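Local coordinates for protein diaminopimelate decarboxylase (Helicobacter pylori, PDB 2QGH) that catalyses the pyridoxal-5'-phosphate-dependent decarboxylation of meso-diaminopimelate to L-lysine, the last step of lysine biosynthesis, at residues F240-G245 with I276-G281; S82-V87 with Y103-S108; V345-E350 with N387-L392; H31-Y36 with I308-M313. All blocks are in the same frame, centred on the assembly; numbering follows the deposited sequence.

Interaction 1: residues F240-G245 with I276-G281; sequences FDVGGG and IICEPG. With PLP (pyridoxal-5'-phosphate), chain B.
The carbonyl oxygen of Gly243 is gripped from the neighbouring segment by Glu279 N, 2.8 Å from Gly243 O, and more softly by the CA-H of Cys278. The N-H points almost straight at this oxygen but arrives from above the carbonyl plane. Earlier along the parallel pair, Phe240 O receives Ile277 N, and Ile277 O receives Val242 N. Asp241 places its CG opposite the backbone N (chi1 -155°), and OD1 reaches forward to accept Gly243 N at 2.9 Å, closing an Asx turn that shapes the start of the glycine-rich loop. Its other oxygen, OD2, touches Ile277 CG2. The 2.9 Å approach of Asp241 OD2 to Glu279 OE2 brings two like groups together and is not a hydrogen bond by its geometry; the carboxylate planes stand 74° apart. Glu279 runs extended beyond CG, carrying OE1 to within 2.9 Å of N1 of the cofactor, and His203 NE2 hydrogen-bonds the same oxygen. Gly244 sets its CA 3.2 Å from Glu279 O, leaving no room for a side chain there. Farther on, Gly245 N and Gly281 N converge on phosphate oxygen O2P, Gly281 at 2.7 Å and standing at the N-cap of the short helix 282-285. Such a phosphate cradle, formed by loops at the C-terminal ends of adjacent strands, is typical of the eight-stranded alpha/beta barrel of fold-type III pyridoxal-phosphate enzymes.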
loop_
_atom_site.group_PDB
_atom_site.type_symbol
_atom_site.label_atom_id
_atom_site.label_comp_id
_atom_site.label_asym_id
_atom_site.label_seq_id
_atom_site.Cartn_x
_atom_site.Cartn_y
_atom_site.Cartn_z
ATOM N N PHE A 240 -12.043 -6.769 30.549
ATOM C CA PHE A 240 -12.956 -5.886 29.832
ATOM C C PHE A 240 -12.039 -5.108 28.881
ATOM O O PHE A 240 -11.287 -4.222 29.308
ATOM C CB PHE A 240 -13.652 -4.927 30.806
ATOM C CG PHE A 240 -14.798 -4.154 30.188
ATOM C CD1 PHE A 240 -16.053 -4.739 30.050
ATOM C CD2 PHE A 240 -14.613 -2.844 29.742
ATOM C CE1 PHE A 240 -17.110 -4.038 29.482
ATOM C CE2 PHE A 240 -15.664 -2.130 29.171
ATOM C CZ PHE A 240 -16.917 -2.730 29.041
ATOM N N ASP A 241 -12.095 -5.441 27.596
ATOM C CA ASP A 241 -11.233 -4.810 26.609
ATOM C C ASP A 241 -11.907 -3.723 25.779
ATOM O O ASP A 241 -12.823 -4.000 25.012
ATOM C CB ASP A 241 -10.679 -5.885 25.676
ATOM C CG ASP A 241 -9.379 -5.480 25.033
ATOM O OD1 ASP A 241 -9.238 -4.295 24.667
ATOM O OD2 ASP A 241 -8.503 -6.355 24.887
ATOM N N VAL A 242 -11.419 -2.493 25.907
ATOM C CA VAL A 242 -11.977 -1.357 25.178
ATOM C C VAL A 242 -11.292 -1.072 23.837
ATOM O O VAL A 242 -11.671 -0.135 23.133
ATOM C CB VAL A 242 -11.911 -0.066 26.025
ATOM C CG1 VAL A 242 -12.607 -0.275 27.363
ATOM C CG2 VAL A 242 -10.478 0.341 26.228
ATOM N N GLY A 243 -10.293 -1.881 23.484
ATOM C CA GLY A 243 -9.579 -1.675 22.233
ATOM C C GLY A 243 -8.744 -0.405 22.236
ATOM O O GLY A 243 -8.354 0.093 23.295
ATOM N N GLY A 244 -8.450 0.113 21.049
ATOM C CA GLY A 244 -7.678 1.340 20.942
ATOM C C GLY A 244 -8.563 2.397 20.310
ATOM O O GLY A 244 -9.738 2.500 20.660
ATOM N N GLY A 245 -8.016 3.194 19.397
ATOM C CA GLY A 245 -8.838 4.187 18.729
ATOM C C GLY A 245 -8.657 5.657 19.046
ATOM O O GLY A 245 -9.183 6.496 18.325
ATOM N N ILE A 276 -9.222 -3.949 33.203
ATOM C CA ILE A 276 -9.451 -3.222 31.975
ATOM C C ILE A 276 -8.252 -3.371 31.043
ATOM O O ILE A 276 -7.101 -3.351 31.476
ATOM C CB ILE A 276 -9.801 -1.719 32.282
ATOM C CG1 ILE A 276 -9.700 -0.860 31.018
ATOM C CG2 ILE A 276 -8.921 -1.190 33.401
ATOM C CD1 ILE A 276 -8.295 -0.467 30.647
ATOM N N ILE A 277 -8.541 -3.572 29.761
ATOM C CA ILE A 277 -7.506 -3.716 28.748
ATOM C C ILE A 277 -7.693 -2.656 27.674
ATOM O O ILE A 277 -8.813 -2.416 27.199
ATOM C CB ILE A 277 -7.555 -5.096 28.036
ATOM C CG1 ILE A 277 -7.225 -6.231 29.009
ATOM C CG2 ILE A 277 -6.562 -5.109 26.881
ATOM C CD1 ILE A 277 -7.198 -7.610 28.342
ATOM N N CYS A 278 -6.591 -2.022 27.296
ATOM C CA CYS A 278 -6.620 -1.014 26.247
ATOM C C CYS A 278 -5.656 -1.486 25.165
ATOM O O CYS A 278 -4.592 -2.038 25.460
ATOM C CB CYS A 278 -6.171 0.348 26.780
ATOM S SG CYS A 278 -7.213 1.060 28.082
ATOM N N GLU A 279 -6.036 -1.268 23.915
ATOM C CA GLU A 279 -5.207 -1.666 22.791
ATOM C C GLU A 279 -4.768 -0.444 21.963
ATOM O O GLU A 279 -4.999 -0.381 20.756
ATOM C CB GLU A 279 -5.986 -2.656 21.927
ATOM C CG GLU A 279 -6.575 -3.808 22.734
ATOM C CD GLU A 279 -7.389 -4.762 21.890
ATOM O OE1 GLU A 279 -8.033 -4.303 20.925
ATOM O OE2 GLU A 279 -7.404 -5.969 22.199
ATOM N N PRO A 280 -4.116 0.540 22.612
ATOM C CA PRO A 280 -3.664 1.739 21.904
ATOM C C PRO A 280 -2.574 1.444 20.875
ATOM O O PRO A 280 -1.661 0.650 21.120
ATOM C CB PRO A 280 -3.159 2.624 23.034
ATOM C CG PRO A 280 -2.546 1.629 23.957
ATOM C CD PRO A 280 -3.607 0.535 23.995
ATOM N N GLY A 281 -2.678 2.088 19.720
ATOM C CA GLY A 281 -1.692 1.904 18.672
ATOM C C GLY A 281 -1.131 3.244 18.227
ATOM O O GLY A 281 -0.002 3.603 18.565
HETATM N N1 PLP B . -7.351 -2.859 18.556
HETATM C C2 PLP B . -8.037 -3.366 17.432
HETATM C C2A PLP B . -8.821 -4.615 17.530
HETATM C C3 PLP B . -7.923 -2.641 16.180
HETATM O O3 PLP B . -8.559 -3.099 15.042
HETATM C C4 PLP B . -7.168 -1.472 16.102
HETATM C C4A PLP B . -7.349 -0.685 14.851
HETATM C C5 PLP B . -6.478 -0.984 17.221
HETATM C C6 PLP B . -6.597 -1.680 18.485
HETATM C C5A PLP B . -5.465 0.079 17.224
HETATM O O4P PLP B . -6.115 1.329 17.238
HETATM P P PLP B . -5.363 2.585 17.216
HETATM O O1P PLP B . -4.025 2.662 16.418
HETATM O O2P PLP B . -5.098 2.871 18.760
HETATM O O3P PLP B . -6.336 3.647 16.574
#

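Interaction 2: residues S82-V87 with Y103-S108; sequences SGADCV and YRIVFS. With PLP (pyridoxal-5'-phosphate), chain B.
Asp85 holds its carboxylate trans to the backbone N (chi1 161°), while Val106, with CG1 anti to the carbonyl carbon (chi1 -64°), is left with CG2 between its backbone N and carbonyl carbon; these two settings lay Asp85 OD1 3.9 Å from Val106 CG2, the side chains crossing at about a right angle. A water extends the contact: it donates to Asp85 OD1 at 2.7 Å and accepts from Ser108 OG, bridging two groups whose own oxygens are too far apart to bond; Asn129 ND2 also hydrogen-bonds Ser108 OG. The second carboxylate oxygen, OD2, faces the cofactor, 3.2 Å from its N1, and forms a salt bridge with Lys66. Beneath the side chains the backbones form a regular parallel ladder in which Ala84 and Cys86 both donate and accept, with Cys86 N 2.8 Å from Val106 O. On the other face of the sheet Ile105 packs through CG1 on Ala84 CB and through CG2 on Cys86 SG, against helix 89-97. Phe107 meets the backbone with its ring edge, CE1 lying 3.3 Å from Val87 C. At the opposite end a second water links Ser82 O, 2.6 Å away, to Arg104 NH1, approaching the guanidinium in its plane, while Tyr103 CE1 sits over one guanidinium face. Strands 83-86 and 105-107, joined by helix 89-97, make one beta-alpha-beta unit of the cofactor-binding alpha/beta barrel.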
loop_
_atom_site.group_PDB
_atom_site.type_symbol
_atom_site.label_atom_id
_atom_site.label_comp_id
_atom_site.label_asym_id
_atom_site.label_seq_id
_atom_site.Cartn_x
_atom_site.Cartn_y
_atom_site.Cartn_z
ATOM N N SER A 82 5.104 -3.921 28.597
ATOM C CA SER A 82 3.933 -3.708 27.771
ATOM C C SER A 82 3.360 -5.016 27.252
ATOM O O SER A 82 4.040 -6.040 27.227
ATOM C CB SER A 82 4.280 -2.819 26.582
ATOM O OG SER A 82 3.186 -2.749 25.692
ATOM N N GLY A 83 2.098 -4.961 26.845
ATOM C CA GLY A 83 1.438 -6.123 26.292
ATOM C C GLY A 83 1.434 -5.937 24.791
ATOM O O GLY A 83 2.071 -5.016 24.288
ATOM N N ALA A 84 0.724 -6.794 24.071
ATOM C CA ALA A 84 0.672 -6.672 22.617
ATOM C C ALA A 84 -0.654 -7.120 22.026
ATOM O O ALA A 84 -1.157 -8.190 22.348
ATOM C CB ALA A 84 1.810 -7.472 21.988
ATOM N N ASP A 85 -1.234 -6.280 21.179
ATOM C CA ASP A 85 -2.480 -6.629 20.499
ATOM C C ASP A 85 -2.026 -7.022 19.099
ATOM O O ASP A 85 -1.535 -6.189 18.339
ATOM C CB ASP A 85 -3.428 -5.434 20.441
ATOM C CG ASP A 85 -4.506 -5.595 19.387
ATOM O OD1 ASP A 85 -5.140 -6.674 19.330
ATOM O OD2 ASP A 85 -4.726 -4.634 18.615
ATOM N N CYS A 86 -2.167 -8.304 18.784
ATOM C CA CYS A 86 -1.737 -8.843 17.500
ATOM C C CYS A 86 -2.900 -9.265 16.616
ATOM O O CYS A 86 -3.982 -9.593 17.114
ATOM C CB CYS A 86 -0.810 -10.030 17.749
ATOM S SG CYS A 86 0.618 -9.596 18.788
ATOM N N VAL A 87 -2.681 -9.257 15.303
ATOM C CA VAL A 87 -3.732 -9.648 14.371
ATOM C C VAL A 87 -3.249 -10.734 13.410
ATOM O O VAL A 87 -3.945 -11.093 12.461
ATOM C CB VAL A 87 -4.272 -8.406 13.579
ATOM C CG1 VAL A 87 -3.213 -7.894 12.573
ATOM C CG2 VAL A 87 -5.576 -8.757 12.887
ATOM N N TYR A 103 1.743 -14.042 28.041
ATOM C CA TYR A 103 0.513 -13.806 28.796
ATOM C C TYR A 103 0.005 -12.362 28.732
ATOM O O TYR A 103 -0.977 -12.013 29.389
ATOM C CB TYR A 103 0.658 -14.277 30.263
ATOM C CG TYR A 103 1.904 -13.817 31.001
ATOM C CD1 TYR A 103 2.032 -12.508 31.460
ATOM C CD2 TYR A 103 2.960 -14.703 31.241
ATOM C CE1 TYR A 103 3.186 -12.086 32.143
ATOM C CE2 TYR A 103 4.118 -14.295 31.920
ATOM C CZ TYR A 103 4.223 -12.986 32.368
ATOM O OH TYR A 103 5.368 -12.578 33.032
ATOM N N ARG A 104 0.671 -11.527 27.937
ATOM C CA ARG A 104 0.247 -10.145 27.751
ATOM C C ARG A 104 -0.076 -9.933 26.271
ATOM O O ARG A 104 -0.220 -8.802 25.806
ATOM C CB ARG A 104 1.344 -9.155 28.172
ATOM C CG ARG A 104 1.713 -9.189 29.644
ATOM C CD ARG A 104 2.206 -7.834 30.126
ATOM N NE ARG A 104 2.630 -7.900 31.523
ATOM C CZ ARG A 104 3.874 -8.139 31.930
ATOM N NH1 ARG A 104 4.851 -8.329 31.050
ATOM N NH2 ARG A 104 4.141 -8.212 33.224
ATOM N N ILE A 105 -0.181 -11.036 25.535
ATOM C CA ILE A 105 -0.475 -11.000 24.106
ATOM C C ILE A 105 -1.914 -11.397 23.808
ATOM O O ILE A 105 -2.367 -12.469 24.202
ATOM C CB ILE A 105 0.467 -11.956 23.319
ATOM C CG1 ILE A 105 1.887 -11.386 23.303
ATOM C CG2 ILE A 105 -0.036 -12.155 21.875
ATOM C CD1 ILE A 105 2.907 -12.319 22.679
ATOM N N VAL A 106 -2.631 -10.528 23.111
ATOM C CA VAL A 106 -4.006 -10.822 22.740
ATOM C C VAL A 106 -4.055 -10.890 21.213
ATOM O O VAL A 106 -3.425 -10.093 20.523
ATOM C CB VAL A 106 -4.983 -9.759 23.299
ATOM C CG1 VAL A 106 -4.964 -9.805 24.811
ATOM C CG2 VAL A 106 -4.599 -8.376 22.818
ATOM N N PHE A 107 -4.807 -11.857 20.699
ATOM C CA PHE A 107 -4.901 -12.103 19.260
ATOM C C PHE A 107 -6.298 -11.849 18.698
ATOM O O PHE A 107 -7.231 -12.602 18.965
ATOM C CB PHE A 107 -4.469 -13.556 19.016
ATOM C CG PHE A 107 -4.325 -13.945 17.572
ATOM C CD1 PHE A 107 -4.392 -13.001 16.547
ATOM C CD2 PHE A 107 -4.092 -15.278 17.242
ATOM C CE1 PHE A 107 -4.227 -13.379 15.216
ATOM C CE2 PHE A 107 -3.925 -15.671 15.913
ATOM C CZ PHE A 107 -3.994 -14.711 14.894
ATOM N N SER A 108 -6.430 -10.770 17.931
ATOM C CA SER A 108 -7.691 -10.411 17.285
ATOM C C SER A 108 -7.603 -10.831 15.824
ATOM O O SER A 108 -6.570 -11.325 15.381
ATOM C CB SER A 108 -7.932 -8.901 17.363
ATOM O OG SER A 108 -8.532 -8.536 18.599
HETATM N N1 PLP B . -7.351 -2.859 18.556
HETATM C C2 PLP B . -8.037 -3.366 17.432
HETATM C C2A PLP B . -8.821 -4.615 17.530
HETATM C C3 PLP B . -7.923 -2.641 16.180
HETATM O O3 PLP B . -8.559 -3.099 15.042
HETATM C C4 PLP B . -7.168 -1.472 16.102
HETATM C C4A PLP B . -7.349 -0.685 14.851
HETATM C C5 PLP B . -6.478 -0.984 17.221
HETATM C C6 PLP B . -6.597 -1.680 18.485
HETATM C C5A PLP B . -5.465 0.079 17.224
HETATM O O4P PLP B . -6.115 1.329 17.238
HETATM P P PLP B . -5.363 2.585 17.216
HETATM O O1P PLP B . -4.025 2.662 16.418
HETATM O O2P PLP B . -5.098 2.871 18.760
HETATM O O3P PLP B . -6.336 3.647 16.574
HETATM O O HOH W 1 5.399 -8.142 28.094
HETATM O O HOH W 2 -7.198 -7.919 20.630
#

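Interaction 3: residues V345-E350 with N387-L392; sequences VGPVCE and NSRPKL. With LYS (lysine), chain C.
Neither segment is regular where Val348 and Asn387 meet: their CA atoms, the nearest pair, stand 6.6 Å apart, and Asn387 turns on a positive phi of 72°. The two loops belong to the C-terminal beta domain, one leading from strand 340-345 to strand 354-361 and the other running into strand 393-397. In fold-type III decarboxylases this region completes the active site of the partner subunit, as it does here. The flat amide of Asn387 comes in across the side of Val348, the two side chains nearly perpendicular, with Asn387 CG 3.9 Å from Val348 CB. Cys349 takes up the other flank of this group, its SG also 3.9 Å from Asn387 CG. The cysteine SG sits between the backbone N and the carbonyl carbon (chi1 50°), which turns the sulfur towards the asparagine. Arg389 rests its CD 4.1 Å from Val348 CG1, and the bend beyond it at chi3 (79°) swings the guanidinium near the ring of Pro347; NH1 is held in a salt bridge by Asp315. The contact lies at the dimer interface: Asn387 packs on Val87 of the second subunit, and Cys349 packs on Lys66 of that subunit and touches a cofactor. On the ligand side, Cys349 O lies 3.6 Å from CE of the bound lysine. Glu350, whose OE1 is hydrogen-bonded to Tyr322 OH of the second subunit, extends OE2 to the ligand's amino nitrogen N, a short hydrogen bond of 2.5 Å to an oxygen that Tyr386 OH also engages.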
loop_
_atom_site.group_PDB
_atom_site.type_symbol
_atom_site.label_atom_id
_atom_site.label_comp_id
_atom_site.label_asym_id
_atom_site.label_seq_id
_atom_site.Cartn_x
_atom_site.Cartn_y
_atom_site.Cartn_z
ATOM N N VAL A 345 5.059 16.724 -3.400
ATOM C CA VAL A 345 4.886 15.438 -4.064
ATOM C C VAL A 345 6.110 14.535 -4.079
ATOM O O VAL A 345 7.247 14.994 -3.942
ATOM C CB VAL A 345 4.421 15.643 -5.525
ATOM C CG1 VAL A 345 3.226 16.590 -5.561
ATOM C CG2 VAL A 345 5.561 16.200 -6.367
ATOM N N GLY A 346 5.858 13.241 -4.256
ATOM C CA GLY A 346 6.928 12.265 -4.298
ATOM C C GLY A 346 7.313 11.886 -5.720
ATOM O O GLY A 346 6.843 12.496 -6.682
ATOM N N PRO A 347 8.165 10.868 -5.888
ATOM C CA PRO A 347 8.582 10.458 -7.228
ATOM C C PRO A 347 7.707 9.448 -7.958
ATOM O O PRO A 347 7.950 9.180 -9.131
ATOM C CB PRO A 347 9.986 9.881 -6.999
ATOM C CG PRO A 347 10.387 10.386 -5.638
ATOM C CD PRO A 347 9.097 10.341 -4.882
ATOM N N VAL A 348 6.695 8.886 -7.304
ATOM C CA VAL A 348 5.919 7.867 -7.997
ATOM C C VAL A 348 4.945 8.392 -9.042
ATOM O O VAL A 348 4.312 9.433 -8.878
ATOM C CB VAL A 348 5.244 6.877 -6.991
ATOM C CG1 VAL A 348 6.056 6.839 -5.688
ATOM C CG2 VAL A 348 3.812 7.219 -6.753
ATOM N N CYS A 349 4.886 7.652 -10.144
ATOM C CA CYS A 349 4.082 7.949 -11.326
ATOM C C CYS A 349 2.582 8.223 -11.205
ATOM O O CYS A 349 1.916 8.407 -12.221
ATOM C CB CYS A 349 4.296 6.815 -12.334
ATOM S SG CYS A 349 4.083 5.165 -11.601
ATOM N N GLU A 350 2.051 8.269 -9.989
ATOM C CA GLU A 350 0.619 8.499 -9.778
ATOM C C GLU A 350 0.252 9.843 -9.183
ATOM O O GLU A 350 1.012 10.407 -8.401
ATOM C CB GLU A 350 0.057 7.440 -8.857
ATOM C CG GLU A 350 -0.567 6.302 -9.551
ATOM C CD GLU A 350 -0.861 5.192 -8.591
ATOM O OE1 GLU A 350 -1.654 5.414 -7.651
ATOM O OE2 GLU A 350 -0.284 4.107 -8.777
ATOM N N ASN A 387 6.830 0.782 -7.691
ATOM C CA ASN A 387 7.745 1.517 -8.569
ATOM C C ASN A 387 9.156 0.969 -8.330
ATOM O O ASN A 387 10.151 1.593 -8.699
ATOM C CB ASN A 387 7.715 3.030 -8.273
ATOM C CG ASN A 387 6.489 3.739 -8.868
ATOM O OD1 ASN A 387 5.420 3.136 -9.060
ATOM N ND2 ASN A 387 6.642 5.036 -9.146
ATOM N N SER A 388 9.236 -0.210 -7.719
ATOM C CA SER A 388 10.528 -0.821 -7.415
ATOM C C SER A 388 11.416 0.132 -6.615
ATOM O O SER A 388 12.525 0.461 -7.033
ATOM C CB SER A 388 11.254 -1.231 -8.696
ATOM O OG SER A 388 10.673 -2.382 -9.266
ATOM N N ARG A 389 10.904 0.578 -5.471
ATOM C CA ARG A 389 11.629 1.471 -4.574
ATOM C C ARG A 389 11.836 0.662 -3.290
ATOM O O ARG A 389 10.877 0.222 -2.664
ATOM C CB ARG A 389 10.804 2.744 -4.285
ATOM C CG ARG A 389 10.465 3.599 -5.525
ATOM C CD ARG A 389 9.618 4.845 -5.198
ATOM N NE ARG A 389 10.421 5.941 -4.647
ATOM C CZ ARG A 389 10.533 6.215 -3.353
ATOM N NH1 ARG A 389 9.888 5.481 -2.469
ATOM N NH2 ARG A 389 11.302 7.206 -2.942
ATOM N N PRO A 390 13.095 0.446 -2.885
ATOM C CA PRO A 390 13.355 -0.331 -1.665
ATOM C C PRO A 390 12.776 0.314 -0.395
ATOM O O PRO A 390 12.663 1.541 -0.309
ATOM C CB PRO A 390 14.884 -0.404 -1.626
ATOM C CG PRO A 390 15.278 -0.278 -3.081
ATOM C CD PRO A 390 14.353 0.811 -3.558
ATOM N N LYS A 391 12.407 -0.513 0.581
ATOM C CA LYS A 391 11.875 -0.005 1.843
ATOM C C LYS A 391 12.937 0.842 2.518
ATOM O O LYS A 391 14.112 0.507 2.493
ATOM C CB LYS A 391 11.472 -1.149 2.771
ATOM C CG LYS A 391 10.277 -1.927 2.268
ATOM C CD LYS A 391 9.516 -2.597 3.396
ATOM C CE LYS A 391 8.130 -2.989 2.922
ATOM N NZ LYS A 391 7.244 -3.479 4.032
ATOM N N LEU A 392 12.510 1.931 3.139
ATOM C CA LEU A 392 13.417 2.862 3.792
ATOM C C LEU A 392 14.188 2.397 5.034
ATOM O O LEU A 392 13.865 1.387 5.678
ATOM C CB LEU A 392 12.642 4.134 4.147
ATOM C CG LEU A 392 11.775 4.700 3.025
ATOM C CD1 LEU A 392 11.051 5.960 3.504
ATOM C CD2 LEU A 392 12.654 4.988 1.817
HETATM N N LYS C . -1.760 2.232 -9.636
HETATM C CA LYS C . -2.922 2.667 -10.473
HETATM C C LYS C . -4.001 1.583 -10.490
HETATM O O LYS C . -3.892 0.658 -9.661
HETATM C CB LYS C . -2.449 2.976 -11.905
HETATM C CG LYS C . -1.507 4.170 -11.980
HETATM C CD LYS C . -0.768 4.250 -13.302
HETATM C CE LYS C . 0.141 5.478 -13.315
HETATM N NZ LYS C . 1.055 5.574 -14.503
HETATM O OXT LYS C . -4.934 1.667 -11.319
#

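Interaction 4: residues H31-Y36 with I308-M313; sequences HKTPFY and IVDAGM
Thr33 and Asp310 form the tight, buried part of this contact: OG1 of Thr33 donates to OD2 of Asp310 at 2.6 Å, reaching its syn lone pair. Both side chains bring their leading atom between the backbone N and the carbonyl carbon (chi1 58° for Thr33, 60° for Asp310), and they cross at about a right angle. The other carboxylate oxygen is no less occupied, since Asp310 OD1 is hydrogen-bonded to Thr293 OG1 and to Gln294 N; together with the threonine these bonds fix the carboxylate's rotation. Gln294 also reaches Thr33 OG1 through its side-chain NE2, so the hydroxyl has a partner beyond the aspartate. Pro34, preceded by a cis peptide bond, presses its ring against the same residue, with CB 3.4 Å from Asp310 OD1 and CG 3.7 Å from Asp310 O. That CB also meets Ala311 CB, at 3.8 Å, an apolar patch beside the buried charge. The fold here is the mixed beta domain, in which strand 35-39, from near the N terminus, and strand 306-309 each pair antiparallel with strand 289-299; the contact lies where one chain turn enters its strand and the other leaves. Much looser is the solvent side. Lys32 is exposed and only grazes the aspartate, its CE 4.3 Å from Asp310 OD2. Its ammonium stays farther off, with NZ 5.4 Å from Asp310 OD2: opposite charges that may attract weakly but do not touch.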
loop_
_atom_site.group_PDB
_atom_site.type_symbol
_atom_site.label_atom_id
_atom_site.label_comp_id
_atom_site.label_asym_id
_atom_site.label_seq_id
_atom_site.Cartn_x
_atom_site.Cartn_y
_atom_site.Cartn_z
ATOM N N HIS A 31 23.865 9.427 6.866
ATOM C CA HIS A 31 22.662 8.751 6.384
ATOM C C HIS A 31 21.975 9.508 5.252
ATOM O O HIS A 31 21.769 10.719 5.319
ATOM C CB HIS A 31 21.681 8.522 7.537
ATOM C CG HIS A 31 22.155 7.510 8.536
ATOM N ND1 HIS A 31 22.368 7.814 9.865
ATOM C CD2 HIS A 31 22.475 6.202 8.394
ATOM C CE1 HIS A 31 22.800 6.738 10.497
ATOM N NE2 HIS A 31 22.874 5.746 9.628
ATOM N N LYS A 32 21.631 8.777 4.201
ATOM C CA LYS A 32 20.981 9.351 3.031
ATOM C C LYS A 32 19.467 9.278 3.169
ATOM O O LYS A 32 18.951 8.356 3.796
ATOM C CB LYS A 32 21.438 8.586 1.782
ATOM C CG LYS A 32 20.477 8.629 0.589
ATOM C CD LYS A 32 20.367 10.017 -0.020
ATOM C CE LYS A 32 19.479 10.015 -1.257
ATOM N NZ LYS A 32 20.004 9.087 -2.299
ATOM N N THR A 33 18.767 10.252 2.588
ATOM C CA THR A 33 17.304 10.294 2.626
ATOM C C THR A 33 16.693 9.407 1.524
ATOM O O THR A 33 17.375 9.034 0.570
ATOM C CB THR A 33 16.772 11.737 2.419
ATOM O OG1 THR A 33 17.253 12.251 1.172
ATOM C CG2 THR A 33 17.213 12.646 3.552
ATOM N N PRO A 34 15.403 9.049 1.648
ATOM C CA PRO A 34 14.508 9.422 2.751
ATOM C C PRO A 34 14.550 8.329 3.815
ATOM O O PRO A 34 14.913 7.188 3.531
ATOM C CB PRO A 34 13.148 9.503 2.070
ATOM C CG PRO A 34 13.222 8.339 1.095
ATOM C CD PRO A 34 14.638 8.457 0.527
ATOM N N PHE A 35 14.200 8.672 5.042
ATOM C CA PHE A 35 14.193 7.666 6.085
ATOM C C PHE A 35 13.236 8.003 7.204
ATOM O O PHE A 35 12.751 9.124 7.308
ATOM C CB PHE A 35 15.600 7.455 6.652
ATOM C CG PHE A 35 16.267 8.715 7.155
ATOM C CD1 PHE A 35 17.163 9.414 6.350
ATOM C CD2 PHE A 35 16.040 9.171 8.451
ATOM C CE1 PHE A 35 17.828 10.547 6.830
ATOM C CE2 PHE A 35 16.701 10.299 8.940
ATOM C CZ PHE A 35 17.598 10.989 8.128
ATOM N N TYR A 36 12.933 7.009 8.021
ATOM C CA TYR A 36 12.069 7.221 9.159
ATOM C C TYR A 36 12.963 7.465 10.377
ATOM O O TYR A 36 13.968 6.778 10.559
ATOM C CB TYR A 36 11.192 5.989 9.386
ATOM C CG TYR A 36 9.977 5.921 8.484
ATOM C CD1 TYR A 36 8.855 6.703 8.743
ATOM C CD2 TYR A 36 9.941 5.065 7.384
ATOM C CE1 TYR A 36 7.724 6.636 7.939
ATOM C CE2 TYR A 36 8.810 4.991 6.567
ATOM C CZ TYR A 36 7.706 5.778 6.857
ATOM O OH TYR A 36 6.573 5.695 6.085
ATOM N N ILE A 308 8.993 18.640 -5.434
ATOM C CA ILE A 308 9.287 17.221 -5.599
ATOM C C ILE A 308 10.305 16.736 -4.584
ATOM O O ILE A 308 11.452 17.190 -4.550
ATOM C CB ILE A 308 9.793 16.941 -7.035
ATOM C CG1 ILE A 308 8.708 17.341 -8.034
ATOM C CG2 ILE A 308 10.121 15.478 -7.210
ATOM C CD1 ILE A 308 9.244 17.687 -9.411
ATOM N N VAL A 309 9.863 15.785 -3.768
ATOM C CA VAL A 309 10.664 15.213 -2.704
ATOM C C VAL A 309 11.003 13.745 -3.012
ATOM O O VAL A 309 10.334 13.118 -3.831
ATOM C CB VAL A 309 9.877 15.403 -1.391
ATOM C CG1 VAL A 309 9.781 14.109 -0.608
ATOM C CG2 VAL A 309 10.508 16.526 -0.585
ATOM N N ASP A 310 12.036 13.188 -2.372
ATOM C CA ASP A 310 12.423 11.811 -2.680
ATOM C C ASP A 310 11.676 10.665 -1.992
ATOM O O ASP A 310 11.998 9.508 -2.232
ATOM C CB ASP A 310 13.949 11.610 -2.522
ATOM C CG ASP A 310 14.464 11.893 -1.109
ATOM O OD1 ASP A 310 13.658 12.006 -0.164
ATOM O OD2 ASP A 310 15.702 11.989 -0.942
ATOM N N ALA A 311 10.695 10.975 -1.147
ATOM C CA ALA A 311 9.883 9.947 -0.484
ATOM C C ALA A 311 8.577 9.902 -1.281
ATOM O O ALA A 311 8.198 10.894 -1.895
ATOM C CB ALA A 311 9.600 10.325 0.970
ATOM N N GLY A 312 7.894 8.764 -1.287
ATOM C CA GLY A 312 6.664 8.681 -2.047
ATOM C C GLY A 312 5.558 7.912 -1.356
ATOM O O GLY A 312 5.725 7.417 -0.241
ATOM N N MET A 313 4.426 7.799 -2.035
ATOM C CA MET A 313 3.279 7.092 -1.489
ATOM C C MET A 313 3.607 5.652 -1.097
ATOM O O MET A 313 2.989 5.103 -0.184
ATOM C CB MET A 313 2.134 7.115 -2.494
ATOM C CG MET A 313 2.433 6.364 -3.782
ATOM S SD MET A 313 1.000 6.418 -4.856
ATOM C CE MET A 313 -0.157 5.317 -3.961
#

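Overall arrangement
From the N terminus, interaction 4 opens first at 31-36 and closes only at 308-313, so its long loop encloses both barrel contacts. Within it, interaction 2 closes a short beta-alpha-beta loop, and interaction 1 follows in series with another; none of the loops cross. These two join neighbouring strands at separate places round the barrel and meet at the cofactor, where Glu279 approaches Asp85 and Val106. Interaction 3 comes after interaction 4 has closed, and its centre lies about 9 Å from that of interaction 4; Val345 O probably accepts a hydrogen bond from Val309 N. This pair ties together the beta domain, which also touches the second subunit.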